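Local coordinates for CCR4-not transcription complex subunit 1 (Chaetomium thermophilum var. thermophilum DSM 1495, PDB 6H3Z), which probably acts as scaffold of the CCR4-NOT complex in mRNA deadenylation and transcriptional repression, the piece here being a C-terminal MIF4G-like domain, at residues Glu30-Tyr35 and Ile68-Lys73; Val109-Arg114 and Thr149-Trp154. All coordinates share one frame; numbering follows the deposited sequence.

Contact 1. Residues Glu30-Tyr35 and Ile68-Lys73; sequences ERINKY and IQLIIK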
ATOM      1  N   GLU A  30       3.705   8.986  21.605  1.00110.56           N
ATOM      2  CA  GLU A  30       4.531  10.063  21.078  1.00110.97           C
ATOM      3  C   GLU A  30       5.865   9.536  20.505  1.00114.59           C
ATOM      4  O   GLU A  30       6.330  10.061  19.491  1.00113.45           O
ATOM      5  CB  GLU A  30       4.770  11.120  22.160  1.00116.51           C
ATOM      6  CG  GLU A  30       3.576  12.038  22.401  1.00130.64           C
ATOM      7  CD  GLU A  30       3.569  12.860  23.686  1.00167.43           C
ATOM      8  OE1 GLU A  30       4.538  12.774  24.480  1.00162.44           O
ATOM      9  OE2 GLU A  30       2.574  13.593  23.900  1.00169.95           O
ATOM     10  N   ARG A  31       6.462   8.485  21.122  1.00111.42           N
ATOM     11  CA  ARG A  31       7.691   7.877  20.600  1.00110.11           C
ATOM     12  C   ARG A  31       7.385   7.066  19.320  1.00111.89           C
ATOM     13  O   ARG A  31       8.188   7.121  18.383  1.00111.92           O
ATOM     14  CB  ARG A  31       8.425   7.044  21.665  1.00110.23           C
ATOM     15  CG  ARG A  31       9.927   6.948  21.411  1.00115.98           C
ATOM     16  CD  ARG A  31      10.675   6.633  22.685  1.00131.19           C
ATOM     17  NE  ARG A  31      11.086   5.228  22.762  1.00144.55           N
ATOM     18  CZ  ARG A  31      11.310   4.570  23.896  1.00163.42           C
ATOM     19  NH1 ARG A  31      11.692   3.300  23.870  1.00148.61           N
ATOM     20  NH2 ARG A  31      11.141   5.175  25.068  1.00155.63           N
ATOM     21  N   ILE A  32       6.203   6.366  19.254  1.00105.88           N
ATOM     22  CA  ILE A  32       5.752   5.641  18.055  1.00102.13           C
ATOM     23  C   ILE A  32       5.720   6.666  16.918  1.00104.88           C
ATOM     24  O   ILE A  32       6.350   6.452  15.886  1.00104.27           O
ATOM     25  CB  ILE A  32       4.368   4.930  18.236  1.00103.92           C
ATOM     26  CG1 ILE A  32       4.503   3.635  19.074  1.00105.55           C
ATOM     27  CG2 ILE A  32       3.722   4.623  16.873  1.00100.49           C
ATOM     28  CD1 ILE A  32       3.166   3.050  19.669  1.00108.13           C
ATOM     29  N   ASN A  33       5.065   7.815  17.150  1.00101.33           N
ATOM     30  CA  ASN A  33       4.987   8.879  16.160  1.00 99.84           C
ATOM     31  C   ASN A  33       6.335   9.452  15.802  1.00106.26           C
ATOM     32  O   ASN A  33       6.588   9.624  14.609  1.00105.52           O
ATOM     33  CB  ASN A  33       4.028   9.961  16.557  1.00 97.00           C
ATOM     34  CG  ASN A  33       2.633   9.477  16.775  1.00110.07           C
ATOM     35  OD1 ASN A  33       2.165   9.521  17.903  1.00112.85           O
ATOM     36  ND2 ASN A  33       1.949   8.992  15.716  1.00 87.39           N
ATOM     37  N   LYS A  34       7.232   9.693  16.798  1.00105.34           N
ATOM     38  CA  LYS A  34       8.575  10.200  16.487  1.00106.49           C
ATOM     39  C   LYS A  34       9.367   9.210  15.633  1.00109.42           C
ATOM     40  O   LYS A  34      10.084   9.652  14.741  1.00110.12           O
ATOM     41  CB  LYS A  34       9.369  10.668  17.710  1.00111.82           C
ATOM     42  CG  LYS A  34      10.048  12.013  17.424  1.00124.70           C
ATOM     43  CD  LYS A  34      11.353  12.185  18.168  1.00135.85           C
ATOM     44  CE  LYS A  34      12.261  13.185  17.492  1.00147.22           C
ATOM     45  NZ  LYS A  34      13.604  13.240  18.140  1.00161.08           N
ATOM     46  N   TYR A  35       9.174   7.888  15.836  1.00103.33           N
ATOM     47  CA  TYR A  35       9.822   6.889  15.004  1.00101.88           C
ATOM     48  C   TYR A  35       9.309   6.966  13.571  1.00104.17           C
ATOM     49  O   TYR A  35      10.115   6.889  12.645  1.00104.49           O
ATOM     50  CB  TYR A  35       9.641   5.484  15.587  1.00102.94           C
ATOM     51  CG  TYR A  35      10.523   5.210  16.782  1.00109.08           C
ATOM     52  CD1 TYR A  35      11.855   5.624  16.800  1.00113.40           C
ATOM     53  CD2 TYR A  35      10.050   4.473  17.867  1.00111.25           C
ATOM     54  CE1 TYR A  35      12.680   5.352  17.889  1.00116.74           C
ATOM     55  CE2 TYR A  35      10.866   4.200  18.967  1.00115.67           C
ATOM     56  CZ  TYR A  35      12.181   4.641  18.972  1.00125.98           C
ATOM     57  OH  TYR A  35      12.999   4.361  20.048  1.00132.54           O
ATOM     58  N   ILE A  68      10.284  -1.609  16.433  1.00100.14           N
ATOM     59  CA  ILE A  68       9.939  -3.022  16.621  1.00 99.29           C
ATOM     60  C   ILE A  68      10.228  -3.455  18.053  1.00105.30           C
ATOM     61  O   ILE A  68       9.363  -4.057  18.692  1.00104.91           O
ATOM     62  CB  ILE A  68      10.594  -3.915  15.539  1.00101.70           C
ATOM     63  CG1 ILE A  68      10.067  -3.569  14.134  1.00 99.03           C
ATOM     64  CG2 ILE A  68      10.408  -5.396  15.818  1.00104.24           C
ATOM     65  CD1 ILE A  68       8.481  -3.335  13.974  1.00106.22           C
ATOM     66  N   GLN A  69      11.394  -3.052  18.584  1.00104.48           N
ATOM     67  CA  GLN A  69      11.775  -3.346  19.963  1.00108.38           C
ATOM     68  C   GLN A  69      10.821  -2.693  20.978  1.00114.08           C
ATOM     69  O   GLN A  69      10.527  -3.304  22.009  1.00116.99           O
ATOM     70  CB  GLN A  69      13.243  -3.004  20.221  1.00112.36           C
ATOM     71  CG  GLN A  69      14.162  -4.153  19.827  1.00122.82           C
ATOM     72  CD  GLN A  69      15.519  -3.689  19.396  1.00141.82           C
ATOM     73  OE1 GLN A  69      16.229  -2.995  20.131  1.00141.30           O
ATOM     74  NE2 GLN A  69      15.923  -4.095  18.202  1.00131.27           N
ATOM     75  N   LEU A  70      10.277  -1.499  20.638  1.00107.87           N
ATOM     76  CA  LEU A  70       9.295  -0.761  21.435  1.00107.52           C
ATOM     77  C   LEU A  70       7.979  -1.531  21.474  1.00109.52           C
ATOM     78  O   LEU A  70       7.397  -1.664  22.548  1.00111.75           O
ATOM     79  CB  LEU A  70       9.090   0.675  20.876  1.00105.51           C
ATOM     80  CG  LEU A  70       8.065   1.581  21.594  1.00110.77           C
ATOM     81  CD1 LEU A  70       8.536   1.959  22.981  1.00115.18           C
ATOM     82  CD2 LEU A  70       7.804   2.852  20.802  1.00110.78           C
ATOM     83  N   ILE A  71       7.525  -2.041  20.305  1.00101.96           N
ATOM     84  CA  ILE A  71       6.290  -2.815  20.165  1.00100.05           C
ATOM     85  C   ILE A  71       6.400  -4.168  20.887  1.00108.17           C
ATOM     86  O   ILE A  71       5.436  -4.608  21.517  1.00109.99           O
ATOM     87  CB  ILE A  71       5.871  -2.930  18.674  1.00 98.44           C
ATOM     88  CG1 ILE A  71       5.509  -1.539  18.061  1.00 95.72           C
ATOM     89  CG2 ILE A  71       4.756  -3.975  18.434  1.00 97.58           C
ATOM     90  CD1 ILE A  71       4.320  -0.758  18.676  1.00 97.35           C
ATOM     91  N   ILE A  72       7.573  -4.792  20.848  1.00105.80           N
ATOM     92  CA  ILE A  72       7.770  -6.064  21.526  1.00108.91           C
ATOM     93  C   ILE A  72       7.670  -5.882  23.048  1.00119.96           C
ATOM     94  O   ILE A  72       7.018  -6.704  23.707  1.00122.39           O
ATOM     95  CB  ILE A  72       9.064  -6.779  21.058  1.00112.32           C
ATOM     96  CG1 ILE A  72       8.967  -7.165  19.574  1.00107.79           C
ATOM     97  CG2 ILE A  72       9.350  -8.024  21.918  1.00117.36           C
ATOM     98  CD1 ILE A  72      10.273  -7.510  18.932  1.00107.21           C
ATOM     99  N   LYS A  73       8.275  -4.800  23.600  1.00119.05           N
ATOM    100  CA  LYS A  73       8.211  -4.497  25.044  1.00123.08           C
ATOM    101  C   LYS A  73       6.769  -4.156  25.428  1.00126.63           C
ATOM    102  O   LYS A  73       6.229  -4.729  26.372  1.00129.69           O
ATOM    103  CB  LYS A  73       9.191  -3.361  25.447  1.00126.89           C
ATOM    104  CG  LYS A  73       8.976  -2.799  26.858  1.00144.75           C
ATOM    105  CD  LYS A  73      10.269  -2.740  27.683  1.00161.35           C
ATOM    106  CE  LYS A  73       9.996  -2.550  29.157  1.00176.65           C
ATOM    107  NZ  LYS A  73      11.231  -2.701  29.973  1.00188.04           N
TER

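Contact 2. Residues Val109-Arg114 and Thr149-Trp154; sequences VLETIR and TDLLDW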
ATOM      1  N   VAL A 109       7.256  -2.707   8.286  1.00 85.05           N
ATOM      2  CA  VAL A 109       6.990  -2.488   9.702  1.00 85.15           C
ATOM      3  C   VAL A 109       5.583  -2.971  10.035  1.00 86.58           C
ATOM      4  O   VAL A 109       5.411  -3.665  11.033  1.00 87.57           O
ATOM      5  CB  VAL A 109       7.263  -1.015  10.126  1.00 89.47           C
ATOM      6  CG1 VAL A 109       6.833  -0.765  11.557  1.00 90.49           C
ATOM      7  CG2 VAL A 109       8.733  -0.652   9.955  1.00 91.11           C
ATOM      8  N   LEU A 110       4.603  -2.663   9.162  1.00 80.63           N
ATOM      9  CA  LEU A 110       3.194  -3.039   9.313  1.00 78.68           C
ATOM     10  C   LEU A 110       3.051  -4.547   9.403  1.00 82.98           C
ATOM     11  O   LEU A 110       2.475  -5.040  10.365  1.00 83.73           O
ATOM     12  CB  LEU A 110       2.348  -2.479   8.157  1.00 76.06           C
ATOM     13  CG  LEU A 110       0.842  -2.688   8.251  1.00 79.08           C
ATOM     14  CD1 LEU A 110       0.154  -1.477   8.848  1.00 80.52           C
ATOM     15  CD2 LEU A 110       0.267  -2.901   6.897  1.00 76.90           C
ATOM     16  N   GLU A 111       3.628  -5.273   8.447  1.00 80.16           N
ATOM     17  CA  GLU A 111       3.566  -6.732   8.409  1.00 81.89           C
ATOM     18  C   GLU A 111       4.201  -7.426   9.640  1.00 90.19           C
ATOM     19  O   GLU A 111       3.724  -8.485  10.048  1.00 92.43           O
ATOM     20  CB  GLU A 111       4.153  -7.271   7.099  1.00 82.73           C
ATOM     21  CG  GLU A 111       3.279  -7.039   5.878  1.00 87.73           C
ATOM     22  CD  GLU A 111       1.854  -7.550   5.979  1.00105.01           C
ATOM     23  OE1 GLU A 111       1.632  -8.781   5.886  1.00106.69           O
ATOM     24  OE2 GLU A 111       0.953  -6.700   6.159  1.00 87.77           O
ATOM     25  N   THR A 112       5.238  -6.813  10.233  1.00 86.21           N
ATOM     26  CA  THR A 112       5.937  -7.294  11.418  1.00 88.33           C
ATOM     27  C   THR A 112       5.050  -7.130  12.659  1.00 93.11           C
ATOM     28  O   THR A 112       4.893  -8.081  13.427  1.00 95.52           O
ATOM     29  CB  THR A 112       7.267  -6.529  11.566  1.00 96.48           C
ATOM     30  OG1 THR A 112       8.016  -6.671  10.360  1.00 92.47           O
ATOM     31  CG2 THR A 112       8.107  -6.993  12.762  1.00 97.34           C
ATOM     32  N   ILE A 113       4.479  -5.926  12.846  1.00 87.85           N
ATOM     33  CA  ILE A 113       3.606  -5.594  13.975  1.00 87.81           C
ATOM     34  C   ILE A 113       2.309  -6.437  13.905  1.00 92.47           C
ATOM     35  O   ILE A 113       1.829  -6.873  14.950  1.00 95.44           O
ATOM     36  CB  ILE A 113       3.387  -4.055  14.109  1.00 88.74           C
ATOM     37  CG1 ILE A 113       4.741  -3.358  14.380  1.00 90.03           C
ATOM     38  CG2 ILE A 113       2.403  -3.712  15.225  1.00 89.59           C
ATOM     39  CD1 ILE A 113       4.757  -1.864  14.282  1.00 91.37           C
ATOM     40  N   ARG A 114       1.808  -6.754  12.688  1.00 84.74           N
ATOM     41  CA  ARG A 114       0.630  -7.607  12.519  1.00 82.99           C
ATOM     42  C   ARG A 114       0.938  -9.022  13.038  1.00 91.12           C
ATOM     43  O   ARG A 114       0.077  -9.661  13.647  1.00 93.08           O
ATOM     44  CB  ARG A 114       0.252  -7.690  11.050  1.00 76.05           C
ATOM     45  CG  ARG A 114      -0.410  -6.463  10.499  1.00 74.97           C
ATOM     46  CD  ARG A 114      -0.682  -6.686   9.033  1.00 80.74           C
ATOM     47  NE  ARG A 114      -1.913  -7.451   8.838  1.00 85.61           N
ATOM     48  CZ  ARG A 114      -2.353  -7.881   7.667  1.00 90.07           C
ATOM     49  NH1 ARG A 114      -1.647  -7.665   6.567  1.00 79.02           N
ATOM     50  NH2 ARG A 114      -3.499  -8.545   7.586  1.00 72.44           N
ATOM     51  N   THR A 149       0.868  -8.889   0.379  1.00 80.22           N
ATOM     52  CA  THR A 149       0.076  -8.766   1.612  1.00 79.19           C
ATOM     53  C   THR A 149      -1.378  -9.141   1.232  1.00 85.09           C
ATOM     54  O   THR A 149      -1.674  -9.319   0.044  1.00 85.23           O
ATOM     55  CB  THR A 149       0.143  -7.370   2.245  1.00 77.55           C
ATOM     56  OG1 THR A 149      -0.647  -6.449   1.487  1.00 71.56           O
ATOM     57  CG2 THR A 149       1.556  -6.856   2.448  1.00 75.98           C
ATOM     58  N   ASP A 150      -2.279  -9.233   2.222  1.00 81.76           N
ATOM     59  CA  ASP A 150      -3.696  -9.576   2.033  1.00 80.62           C
ATOM     60  C   ASP A 150      -4.573  -8.339   2.066  1.00 83.29           C
ATOM     61  O   ASP A 150      -5.806  -8.440   2.111  1.00 83.29           O
ATOM     62  CB  ASP A 150      -4.149 -10.571   3.119  1.00 84.17           C
ATOM     63  CG  ASP A 150      -3.892 -10.172   4.566  1.00102.76           C
ATOM     64  OD1 ASP A 150      -2.774  -9.664   4.861  1.00108.24           O
ATOM     65  OD2 ASP A 150      -4.738 -10.500   5.429  1.00105.27           O
ATOM     66  N   LEU A 151      -3.930  -7.164   2.020  1.00 78.28           N
ATOM     67  CA  LEU A 151      -4.557  -5.851   2.166  1.00 75.32           C
ATOM     68  C   LEU A 151      -5.098  -5.225   0.895  1.00 78.01           C
ATOM     69  O   LEU A 151      -5.764  -4.219   0.996  1.00 79.61           O
ATOM     70  CB  LEU A 151      -3.568  -4.900   2.850  1.00 74.96           C
ATOM     71  CG  LEU A 151      -2.898  -5.438   4.137  1.00 79.16           C
ATOM     72  CD1 LEU A 151      -1.680  -4.662   4.460  1.00 78.93           C
ATOM     73  CD2 LEU A 151      -3.844  -5.432   5.306  1.00 80.47           C
ATOM     74  N   LEU A 152      -4.887  -5.811  -0.280  1.00 75.29           N
ATOM     75  CA  LEU A 152      -5.413  -5.225  -1.522  1.00 74.31           C
ATOM     76  C   LEU A 152      -6.798  -5.787  -1.866  1.00 80.03           C
ATOM     77  O   LEU A 152      -6.954  -7.012  -1.897  1.00 82.22           O
ATOM     78  CB  LEU A 152      -4.418  -5.415  -2.698  1.00 74.18           C
ATOM     79  CG  LEU A 152      -3.134  -4.577  -2.661  1.00 78.03           C
ATOM     80  CD1 LEU A 152      -2.078  -5.148  -3.574  1.00 78.36           C
ATOM     81  CD2 LEU A 152      -3.410  -3.098  -2.971  1.00 77.53           C
ATOM     82  N   ASP A 153      -7.807  -4.901  -2.093  1.00 75.16           N
ATOM     83  CA  ASP A 153      -9.169  -5.324  -2.454  1.00 74.79           C
ATOM     84  C   ASP A 153      -9.401  -4.975  -3.910  1.00 79.60           C
ATOM     85  O   ASP A 153      -9.623  -3.796  -4.236  1.00 78.18           O
ATOM     86  CB  ASP A 153     -10.223  -4.660  -1.561  1.00 76.50           C
ATOM     87  CG  ASP A 153     -11.574  -5.310  -1.663  1.00 88.94           C
ATOM     88  OD1 ASP A 153     -12.293  -5.024  -2.632  1.00 91.64           O
ATOM     89  OD2 ASP A 153     -11.905  -6.124  -0.785  1.00 97.24           O
ATOM     90  N   TRP A 154      -9.304  -5.996  -4.801  1.00 77.01           N
ATOM     91  CA  TRP A 154      -9.410  -5.791  -6.244  1.00 76.35           C
ATOM     92  C   TRP A 154     -10.785  -5.342  -6.694  1.00 80.12           C
ATOM     93  O   TRP A 154     -10.836  -4.600  -7.670  1.00 80.29           O
ATOM     94  CB  TRP A 154      -8.921  -6.987  -7.040  1.00 75.62           C
ATOM     95  CG  TRP A 154      -7.489  -7.343  -6.783  1.00 76.87           C
ATOM     96  CD1 TRP A 154      -7.024  -8.531  -6.310  1.00 80.17           C
ATOM     97  CD2 TRP A 154      -6.333  -6.497  -6.949  1.00 76.89           C
ATOM     98  NE1 TRP A 154      -5.651  -8.500  -6.210  1.00 80.10           N
ATOM     99  CE2 TRP A 154      -5.199  -7.262  -6.581  1.00 80.95           C
ATOM    100  CE3 TRP A 154      -6.141  -5.166  -7.373  1.00 77.93           C
ATOM    101  CZ2 TRP A 154      -3.894  -6.744  -6.621  1.00 79.94           C
ATOM    102  CZ3 TRP A 154      -4.845  -4.663  -7.425  1.00 79.29           C
ATOM    103  CH2 TRP A 154      -3.742  -5.448  -7.046  1.00 80.07           C
TER

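Contact 1. Residues Glu30-Tyr35 and Ile68-Lys73
Leu-70 presents its two methyls to different neighbours on helix 22-45. CD1 lies over one face of the Arg-31 guanidinium, with NH1 3.5 Å from it, while CD2 points between Ile-32 and Tyr-35. Leu-70 CD2 touches Ile-32 CG1 at 3.8 Å and comes up in plane to the edge of the Tyr-35 ring, near CE2. With CG trans to the backbone N (chi1 179°), the leucine fork extends toward helix 22-45. A branched aliphatic chain suits this place because it can serve a flat cation and an apolar ring edge at once. The two segments run antiparallel, their axes 11.0 Å apart at 157°, as in the stacked helical pairs of MIF4G and ARM-type domains. Deeper in, Ile-32 CD1 meets Ile-71 CD1 at 4.1 Å, the two chains crossing at about a right angle; Ala-85 of helix 80-93 touches both isoleucines. On the outer side Arg-31 is bent at chi3 (103°), which lays its planar end beside Tyr-35, and NE makes a weak bond to the tyrosine OH. Cutting Leu-70 back to an alanine would remove both methyls, which is likely to leave the tyrosine edge and the guanidinium face without their apolar cover.

Contact 2. Residues Val109-Arg114 and Thr149-Trp154
Arg-114 offers its guanidinium to Leu-151 by a face and to two acids by its edge: Leu-151 CD2 sits over one face, 3.4 Å from NH1, while Asp-150 OD1 and Glu-111 OE2 lie near the plane. The Asp-150 carboxylate is almost parallel to the guanidinium (planes 4° apart) but stepped from it, since NH1 meets OD1 on the syn side and 27° out of the carboxylate plane. That bond is 2.9 Å from NH1 to OD1; NH2 adds weak bonds to OD1 and to OD2. Asp-150 reaches the arginine with CG between its own backbone N and carbonyl carbon (chi1 53°), which turns the acid back toward helix 100-116. Glu-111, one helical turn before Arg-114, approaches NH1 with the syn lone pair of OE2 at 2.8 Å, a straighter bond. Its chain, bent at chi2, also lays CD against the methyl of Thr-149, 3.6 Å from CG2. A threonine fits here because its two branches part company: the methyl meets the glutamate, while OG1 bonds to Leu-146 O and weakly accepts Leu-151 N. Beside the polar network Leu-110 CD2 and Leu-151 CD1 meet tip to tip at 3.6 Å, and Val-125 and Phe-129 of helix 118-129 also touch Leu-151. Thus the loop between helices 140-146 and 154-166 is fastened to helix 100-116 of the ARM-type domain by a salt-bridge network with a leucine pair next to it. Ser-122 O takes a further hydrogen bond from NH2, and the buried arginine, shared by two acids, probably keeps its positive charge and eases the repulsion between them.

From the N terminus, helix 22-45 leads to a linker and then helix 59-75, whose return closes contact 1 over 32 intervening residues. The chain continues through helix 80-93 into helix 100-116, where contact 2 opens; it closes after helices 118-129 and 140-146, in the loop that precedes helix 154-166. The two closures follow in series, neither nesting nor crossing, with centres about 19 Å apart. They nevertheless join through side chains: Ile-68 packs on Val-109, Thr-112 and Ile-113, and Ile-71 on Ile-113. Helix 59-75 therefore connects the N-terminal helix to helix 100-116, which in turn holds a loop nearer the middle of the chain.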